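Local coordinates for oligopeptide ABC transporter, periplasmic oligopeptide-binding protein, putative (Thermotoga maritima MSB8, PDB 5IPW), which probably binds oligopeptides in the periplasm as the solute-binding component of an ABC transporter for peptide uptake, at residues A[121-126]-A[235-240]; A[192-197]-A[231-236]. All coordinates share one frame; numbering follows the deposited sequence.

In the fold
Both contacts rest on the loop from helix 220-227 to strand 242-244 and share Glu235 and Leu236, their centres about 9 Å apart. Interaction 1 ties this loop to the turn between strand 110-115 and helix 129-140; interaction 2 ties it to helix 192-195. Each is partly buried: in the first Trp121, Pro237 and Leu239 are buried and Asp123 exposed, in the second Asn233 and Leu195 buried and Glu235 exposed. Interaction 1 (333 Å² buried, both sides summed) combines two bonds to the Thr238 backbone with an indole packed under Leu239; interaction 2 (180 Å²) relies on one side-chain bond to a tyrosine hydroxyl. They meet where Asp123 OD2 probably bonds His193 NE2, 2.9 Å away.

Interaction 1: residues A[121-126]-A[235-240]; sequences WSDGAP and ELPTLS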
ATOM      1  N   TRP A 121       9.318  -3.208 -26.403  1.00 36.18           N
ATOM      2  CA  TRP A 121       9.342  -4.343 -25.476  1.00 35.61           C
ATOM      3  C   TRP A 121      10.745  -4.925 -25.398  1.00 35.26           C
ATOM      4  O   TRP A 121      11.588  -4.632 -26.247  1.00 35.35           O
ATOM      5  CB  TRP A 121       8.377  -5.442 -25.937  1.00 35.04           C
ATOM      6  CG  TRP A 121       6.934  -5.059 -25.867  1.00 34.45           C
ATOM      7  CD1 TRP A 121       6.184  -4.490 -26.857  1.00 33.49           C
ATOM      8  CD2 TRP A 121       6.062  -5.220 -24.748  1.00 33.03           C
ATOM      9  NE1 TRP A 121       4.903  -4.279 -26.419  1.00 32.18           N
ATOM     10  CE2 TRP A 121       4.799  -4.715 -25.126  1.00 32.05           C
ATOM     11  CE3 TRP A 121       6.226  -5.732 -23.460  1.00 32.34           C
ATOM     12  CZ2 TRP A 121       3.705  -4.715 -24.261  1.00 31.20           C
ATOM     13  CZ3 TRP A 121       5.141  -5.731 -22.601  1.00 31.34           C
ATOM     14  CH2 TRP A 121       3.899  -5.219 -23.002  1.00 32.34           C
ATOM     15  N   SER A 122      10.983  -5.774 -24.398  1.00 35.81           N
ATOM     16  CA  SER A 122      12.319  -6.347 -24.154  1.00 36.04           C
ATOM     17  C   SER A 122      12.869  -7.212 -25.301  1.00 35.25           C
ATOM     18  O   SER A 122      14.066  -7.466 -25.367  1.00 36.88           O
ATOM     19  CB  SER A 122      12.322  -7.139 -22.847  1.00 36.28           C
ATOM     20  OG  SER A 122      11.369  -8.189 -22.881  1.00 37.40           O
ATOM     21  N   ASP A 123      12.000  -7.649 -26.203  1.00 36.41           N
ATOM     22  CA  ASP A 123      12.420  -8.361 -27.415  1.00 38.57           C
ATOM     23  C   ASP A 123      12.621  -7.453 -28.632  1.00 40.22           C
ATOM     24  O   ASP A 123      12.986  -7.941 -29.700  1.00 38.95           O
ATOM     25  CB  ASP A 123      11.397  -9.447 -27.783  1.00 39.74           C
ATOM     26  CG  ASP A 123      10.067  -8.873 -28.277  1.00 38.61           C
ATOM     27  OD1 ASP A 123       9.771  -7.696 -28.015  1.00 37.15           O
ATOM     28  OD2 ASP A 123       9.302  -9.615 -28.922  1.00 41.30           O
ATOM     29  N   GLY A 124      12.361  -6.152 -28.486  1.00 40.92           N
ATOM     30  CA  GLY A 124      12.539  -5.196 -29.584  1.00 40.61           C
ATOM     31  C   GLY A 124      11.254  -4.724 -30.246  1.00 40.79           C
ATOM     32  O   GLY A 124      11.249  -3.706 -30.920  1.00 43.22           O
ATOM     33  N   ALA A 125      10.159  -5.454 -30.065  1.00 41.33           N
ATOM     34  CA  ALA A 125       8.899  -5.103 -30.716  1.00 40.75           C
ATOM     35  C   ALA A 125       8.343  -3.790 -30.165  1.00 41.68           C
ATOM     36  O   ALA A 125       8.581  -3.455 -29.007  1.00 43.73           O
ATOM     37  CB  ALA A 125       7.888  -6.221 -30.543  1.00 40.64           C
ATOM     38  N   PRO A 126       7.612  -3.033 -30.998  1.00 42.43           N
ATOM     39  CA  PRO A 126       7.102  -1.741 -30.539  1.00 41.85           C
ATOM     40  C   PRO A 126       5.983  -1.828 -29.505  1.00 41.11           C
ATOM     41  O   PRO A 126       5.093  -2.671 -29.594  1.00 39.22           O
ATOM     42  CB  PRO A 126       6.596  -1.070 -31.821  1.00 42.12           C
ATOM     43  CG  PRO A 126       6.446  -2.169 -32.811  1.00 43.58           C
ATOM     44  CD  PRO A 126       7.449  -3.212 -32.451  1.00 42.87           C
ATOM     45  N   GLU A 235      10.207 -16.347 -21.980  1.00 43.75           N
ATOM     46  CA  GLU A 235      10.003 -15.863 -23.338  1.00 42.40           C
ATOM     47  C   GLU A 235       9.070 -14.667 -23.420  1.00 39.46           C
ATOM     48  O   GLU A 235       8.934 -14.075 -24.479  1.00 40.06           O
ATOM     49  CB  GLU A 235       9.481 -16.997 -24.225  1.00 43.47           C
ATOM     50  CG  GLU A 235      10.516 -18.072 -24.498  1.00 44.92           C
ATOM     51  CD  GLU A 235      11.624 -17.600 -25.415  1.00 46.66           C
ATOM     52  OE1 GLU A 235      11.324 -16.916 -26.412  1.00 48.14           O
ATOM     53  OE2 GLU A 235      12.798 -17.927 -25.153  1.00 48.64           O
ATOM     54  N   LEU A 236       8.447 -14.305 -22.306  1.00 37.91           N
ATOM     55  CA  LEU A 236       7.465 -13.226 -22.278  1.00 37.44           C
ATOM     56  C   LEU A 236       8.120 -11.836 -22.418  1.00 37.50           C
ATOM     57  O   LEU A 236       8.883 -11.425 -21.552  1.00 38.50           O
ATOM     58  CB  LEU A 236       6.682 -13.301 -20.971  1.00 36.30           C
ATOM     59  CG  LEU A 236       5.613 -12.245 -20.743  1.00 36.96           C
ATOM     60  CD1 LEU A 236       4.539 -12.390 -21.800  1.00 39.21           C
ATOM     61  CD2 LEU A 236       5.009 -12.357 -19.351  1.00 37.14           C
ATOM     62  N   PRO A 237       7.825 -11.105 -23.507  1.00 37.45           N
ATOM     63  CA  PRO A 237       8.344  -9.741 -23.610  1.00 36.55           C
ATOM     64  C   PRO A 237       7.843  -8.883 -22.474  1.00 33.99           C
ATOM     65  O   PRO A 237       6.702  -9.050 -22.036  1.00 33.51           O
ATOM     66  CB  PRO A 237       7.757  -9.237 -24.931  1.00 37.31           C
ATOM     67  CG  PRO A 237       7.532 -10.471 -25.728  1.00 38.43           C
ATOM     68  CD  PRO A 237       7.092 -11.495 -24.723  1.00 38.65           C
ATOM     69  N   THR A 238       8.685  -7.972 -22.008  1.00 31.86           N
ATOM     70  CA  THR A 238       8.362  -7.180 -20.831  1.00 32.59           C
ATOM     71  C   THR A 238       8.801  -5.714 -20.978  1.00 32.68           C
ATOM     72  O   THR A 238       9.680  -5.392 -21.788  1.00 32.47           O
ATOM     73  CB  THR A 238       8.999  -7.805 -19.564  1.00 31.86           C
ATOM     74  OG1 THR A 238       8.647  -7.046 -18.398  1.00 33.17           O
ATOM     75  CG2 THR A 238      10.497  -7.842 -19.680  1.00 31.22           C
ATOM     76  N   LEU A 239       8.163  -4.852 -20.184  1.00 32.31           N
ATOM     77  CA  LEU A 239       8.547  -3.448 -20.041  1.00 33.23           C
ATOM     78  C   LEU A 239       9.350  -3.205 -18.761  1.00 33.21           C
ATOM     79  O   LEU A 239       9.766  -2.080 -18.483  1.00 34.22           O
ATOM     80  CB  LEU A 239       7.293  -2.561 -20.055  1.00 33.80           C
ATOM     81  CG  LEU A 239       6.537  -2.567 -21.397  1.00 34.61           C
ATOM     82  CD1 LEU A 239       5.157  -1.956 -21.281  1.00 35.44           C
ATOM     83  CD2 LEU A 239       7.319  -1.847 -22.477  1.00 34.57           C
ATOM     84  N   SER A 240       9.580  -4.259 -17.986  1.00 33.00           N
ATOM     85  CA  SER A 240      10.284  -4.127 -16.706  1.00 31.24           C
ATOM     86  C   SER A 240      11.783  -3.872 -16.884  1.00 30.37           C
ATOM     87  O   SER A 240      12.361  -4.218 -17.914  1.00 29.54           O
ATOM     88  CB  SER A 240      10.078  -5.388 -15.869  1.00 30.60           C
ATOM     89  OG  SER A 240       8.736  -5.506 -15.460  1.00 28.62           O
TER
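A type I beta turn from Trp121 to Gly124 meets the extended chain at Pro237 and Thr238, with Ser122 bonded to both the backbone N and the backbone O of Thr238. Ser122 N donates to Thr238 O at 2.9 Å, a bent bond of 132° at the hydrogen. In return Thr238 N donates to Ser122 OG over 2.8 Å and more nearly straight, at 155°. The serine hydroxyl reaches that N-H because chi1, 59°, sets OG between its own backbone N and carbonyl carbon. Beside this polar pair lies the buried indole of Trp121. Leu239 CG sits over one face of it, 4.0 Å from the centroid of the six-membered ring, a CH-pi contact, while Trp121 CB packs on Pro237 CB at 4.0 Å. With the indole cut back to an alanine here, the face beneath Leu239 CG would probably be lost and the carboxylate of Asp131 left without the N-H it accepts. Asp123 crosses the Pro237 ring at the outer margin, its OD2 3.8 Å from Pro237 CG; its OD1 accepts from Ala125 N, closing an Asx turn, and OD2 has His193 as its probable second partner. The contact thus packs the loop between strand 110-115 and helix 129-140 against the approach to strand 242-244, with helix 192-195 lying against Pro237.

Interaction 2: residues A[192-197]-A[231-236]; sequences AHYLKQ and LENTEL
Tyr194 and Asn233 reach toward each other from opposite directions, and their polar ends join in a single hydrogen bond across the contact. Asn233 ND2 donates to Tyr194 OH at 3.0 Å with an almost straight angle of 172°. The hydroxyl oxygen lies in the plane of the amide, whereas the ring and amide planes are turned 41° apart. The tyrosine extends this far because its CG is anti to the backbone N (chi1 176°), which carries the phenol from the helix to the loop. The same amide nitrogen also donates to Lys227 O, at the end of helix 220-227, and this second bond helps to fix the rotation of the amide. The carboxamide oxygen is engaged as well: Asn233 OD1 accepts from Glu235 N at 2.9 Å, the donor standing above the carbonyl plane, and from a water that makes a weak, 3.5 Å contact with Tyr194 OH. Along its length the ring is bordered by the loop. Glu235 O stands over one face, displaced toward the rim and 3.8 Å from Tyr194 CE1. Leu236 crosses the tyrosine at about a right angle, and its CD1 methyl touches Tyr194 CD2 at 3.9 Å. More loosely, the same methyl approaches Leu195 CD2 of the next helical residue, 4.4 Å off. The loop side is an Asx turn at Asn233 inside a type I beta turn, closed by the bond from Leu236 N to Asn233 O; the asparagine that starts the turn thus also ties it, through its amide, to Tyr194 of helix 192-195.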
ATOM      1  N   ALA A 192       0.660  -7.864 -26.989  1.00 40.52           N
ATOM      2  CA  ALA A 192      -0.255  -8.487 -27.939  1.00 40.32           C
ATOM      3  C   ALA A 192       0.480  -9.239 -29.041  1.00 41.11           C
ATOM      4  O   ALA A 192       0.048 -10.309 -29.459  1.00 43.33           O
ATOM      5  CB  ALA A 192      -1.166  -7.439 -28.544  1.00 40.26           C
ATOM      6  N   HIS A 193       1.599  -8.695 -29.502  1.00 40.92           N
ATOM      7  CA  HIS A 193       2.346  -9.323 -30.598  1.00 40.14           C
ATOM      8  C   HIS A 193       2.826 -10.729 -30.231  1.00 40.41           C
ATOM      9  O   HIS A 193       2.979 -11.584 -31.109  1.00 42.33           O
ATOM     10  CB  HIS A 193       3.524  -8.444 -31.033  1.00 38.98           C
ATOM     11  CG  HIS A 193       4.682  -8.458 -30.085  1.00 38.96           C
ATOM     12  ND1 HIS A 193       4.708  -7.714 -28.923  1.00 39.66           N
ATOM     13  CD2 HIS A 193       5.862  -9.123 -30.132  1.00 38.38           C
ATOM     14  CE1 HIS A 193       5.850  -7.924 -28.293  1.00 39.84           C
ATOM     15  NE2 HIS A 193       6.571  -8.772 -29.008  1.00 39.60           N
ATOM     16  N   TYR A 194       3.066 -10.953 -28.938  1.00 38.53           N
ATOM     17  CA  TYR A 194       3.467 -12.260 -28.430  1.00 37.63           C
ATOM     18  C   TYR A 194       2.278 -13.118 -28.010  1.00 37.93           C
ATOM     19  O   TYR A 194       2.278 -14.317 -28.263  1.00 37.90           O
ATOM     20  CB  TYR A 194       4.412 -12.108 -27.232  1.00 37.61           C
ATOM     21  CG  TYR A 194       4.808 -13.428 -26.588  1.00 37.91           C
ATOM     22  CD1 TYR A 194       5.728 -14.278 -27.196  1.00 37.99           C
ATOM     23  CD2 TYR A 194       4.256 -13.826 -25.369  1.00 39.13           C
ATOM     24  CE1 TYR A 194       6.085 -15.488 -26.612  1.00 39.13           C
ATOM     25  CE2 TYR A 194       4.612 -15.030 -24.773  1.00 38.75           C
ATOM     26  CZ  TYR A 194       5.520 -15.859 -25.399  1.00 38.27           C
ATOM     27  OH  TYR A 194       5.866 -17.046 -24.807  1.00 37.35           O
ATOM     28  N   LEU A 195       1.286 -12.513 -27.361  1.00 37.51           N
ATOM     29  CA  LEU A 195       0.219 -13.281 -26.708  1.00 39.44           C
ATOM     30  C   LEU A 195      -0.968 -13.681 -27.592  1.00 41.59           C
ATOM     31  O   LEU A 195      -1.651 -14.667 -27.298  1.00 40.97           O
ATOM     32  CB  LEU A 195      -0.303 -12.522 -25.488  1.00 38.53           C
ATOM     33  CG  LEU A 195       0.654 -12.514 -24.300  1.00 38.26           C
ATOM     34  CD1 LEU A 195       0.150 -11.566 -23.228  1.00 38.09           C
ATOM     35  CD2 LEU A 195       0.834 -13.910 -23.728  1.00 37.41           C
ATOM     36  N   LYS A 196      -1.217 -12.924 -28.659  1.00 43.36           N
ATOM     37  CA  LYS A 196      -2.368 -13.181 -29.535  1.00 43.28           C
ATOM     38  C   LYS A 196      -2.387 -14.597 -30.121  1.00 43.70           C
ATOM     39  O   LYS A 196      -3.459 -15.126 -30.418  1.00 43.76           O
ATOM     40  CB  LYS A 196      -2.435 -12.155 -30.664  1.00 42.84           C
ATOM     41  CG  LYS A 196      -3.067 -10.843 -30.254  1.00 44.02           C
ATOM     42  CD  LYS A 196      -3.114  -9.864 -31.413  1.00 46.30           C
ATOM     43  CE  LYS A 196      -4.033  -8.693 -31.095  1.00 49.85           C
ATOM     44  NZ  LYS A 196      -4.114  -7.700 -32.206  1.00 51.81           N
ATOM     45  N   GLN A 197      -1.211 -15.204 -30.291  1.00 42.75           N
ATOM     46  CA  GLN A 197      -1.123 -16.587 -30.785  1.00 42.12           C
ATOM     47  C   GLN A 197      -1.748 -17.612 -29.829  1.00 42.75           C
ATOM     48  O   GLN A 197      -2.013 -18.740 -30.230  1.00 41.74           O
ATOM     49  CB  GLN A 197       0.329 -16.977 -31.061  1.00 40.71           C
ATOM     50  CG  GLN A 197       1.201 -17.053 -29.822  1.00 40.29           C
ATOM     51  CD  GLN A 197       2.612 -17.438 -30.167  1.00 41.24           C
ATOM     52  OE1 GLN A 197       2.836 -18.483 -30.772  1.00 42.02           O
ATOM     53  NE2 GLN A 197       3.574 -16.596 -29.805  1.00 41.26           N
ATOM     54  N   LEU A 231       6.766 -14.428 -14.103  1.00 47.08           N
ATOM     55  CA  LEU A 231       7.720 -15.119 -13.248  1.00 47.42           C
ATOM     56  C   LEU A 231       8.265 -16.357 -13.940  1.00 47.69           C
ATOM     57  O   LEU A 231       9.467 -16.590 -13.947  1.00 47.31           O
ATOM     58  CB  LEU A 231       7.016 -15.516 -11.947  1.00 49.40           C
ATOM     59  CG  LEU A 231       7.810 -16.134 -10.793  1.00 49.37           C
ATOM     60  CD1 LEU A 231       8.744 -15.110 -10.163  1.00 49.95           C
ATOM     61  CD2 LEU A 231       6.854 -16.668  -9.739  1.00 48.60           C
ATOM     62  N   GLU A 232       7.368 -17.138 -14.535  1.00 52.01           N
ATOM     63  CA  GLU A 232       7.698 -18.457 -15.096  1.00 55.07           C
ATOM     64  C   GLU A 232       8.203 -18.381 -16.535  1.00 51.30           C
ATOM     65  O   GLU A 232       9.118 -19.117 -16.911  1.00 51.88           O
ATOM     66  CB  GLU A 232       6.467 -19.380 -15.064  1.00 59.88           C
ATOM     67  CG  GLU A 232       5.830 -19.598 -13.693  1.00 64.29           C
ATOM     68  CD  GLU A 232       6.527 -20.655 -12.851  1.00 68.62           C
ATOM     69  OE1 GLU A 232       6.113 -20.836 -11.679  1.00 69.58           O
ATOM     70  OE2 GLU A 232       7.476 -21.306 -13.350  1.00 70.53           O
ATOM     71  N   ASN A 233       7.601 -17.505 -17.344  1.00 47.43           N
ATOM     72  CA  ASN A 233       7.869 -17.498 -18.783  1.00 44.51           C
ATOM     73  C   ASN A 233       9.012 -16.573 -19.217  1.00 44.28           C
ATOM     74  O   ASN A 233       8.826 -15.389 -19.479  1.00 45.17           O
ATOM     75  CB  ASN A 233       6.606 -17.178 -19.567  1.00 42.42           C
ATOM     76  CG  ASN A 233       6.807 -17.320 -21.060  1.00 41.10           C
ATOM     77  OD1 ASN A 233       7.814 -17.870 -21.505  1.00 37.77           O
ATOM     78  ND2 ASN A 233       5.860 -16.808 -21.844  1.00 40.45           N
ATOM     79  N   THR A 234      10.190 -17.168 -19.309  1.00 45.97           N
ATOM     80  CA  THR A 234      11.404 -16.548 -19.847  1.00 45.49           C
ATOM     81  C   THR A 234      11.232 -15.922 -21.248  1.00 45.33           C
ATOM     82  O   THR A 234      12.028 -15.069 -21.662  1.00 44.24           O
ATOM     83  CB  THR A 234      12.537 -17.611 -19.823  1.00 45.89           C
ATOM     84  OG1 THR A 234      13.239 -17.502 -18.579  1.00 47.81           O
ATOM     85  CG2 THR A 234      13.525 -17.486 -20.982  1.00 47.67           C
ATOM     86  N   GLU A 235      10.207 -16.347 -21.980  1.00 43.75           N
ATOM     87  CA  GLU A 235      10.003 -15.863 -23.338  1.00 42.40           C
ATOM     88  C   GLU A 235       9.070 -14.667 -23.420  1.00 39.46           C
ATOM     89  O   GLU A 235       8.934 -14.075 -24.479  1.00 40.06           O
ATOM     90  CB  GLU A 235       9.481 -16.997 -24.225  1.00 43.47           C
ATOM     91  CG  GLU A 235      10.516 -18.072 -24.498  1.00 44.92           C
ATOM     92  CD  GLU A 235      11.624 -17.600 -25.415  1.00 46.66           C
ATOM     93  OE1 GLU A 235      11.324 -16.916 -26.412  1.00 48.14           O
ATOM     94  OE2 GLU A 235      12.798 -17.927 -25.153  1.00 48.64           O
ATOM     95  N   LEU A 236       8.447 -14.305 -22.306  1.00 37.91           N
ATOM     96  CA  LEU A 236       7.465 -13.226 -22.278  1.00 37.44           C
ATOM     97  C   LEU A 236       8.120 -11.836 -22.418  1.00 37.50           C
ATOM     98  O   LEU A 236       8.883 -11.425 -21.552  1.00 38.50           O
ATOM     99  CB  LEU A 236       6.682 -13.301 -20.971  1.00 36.30           C
ATOM    100  CG  LEU A 236       5.613 -12.245 -20.743  1.00 36.96           C
ATOM    101  CD1 LEU A 236       4.539 -12.390 -21.800  1.00 39.21           C
ATOM    102  CD2 LEU A 236       5.009 -12.357 -19.351  1.00 37.14           C
TER
HETATM  103  O   HOH W   1       7.417 -19.849 -23.526  1.00 45.85           O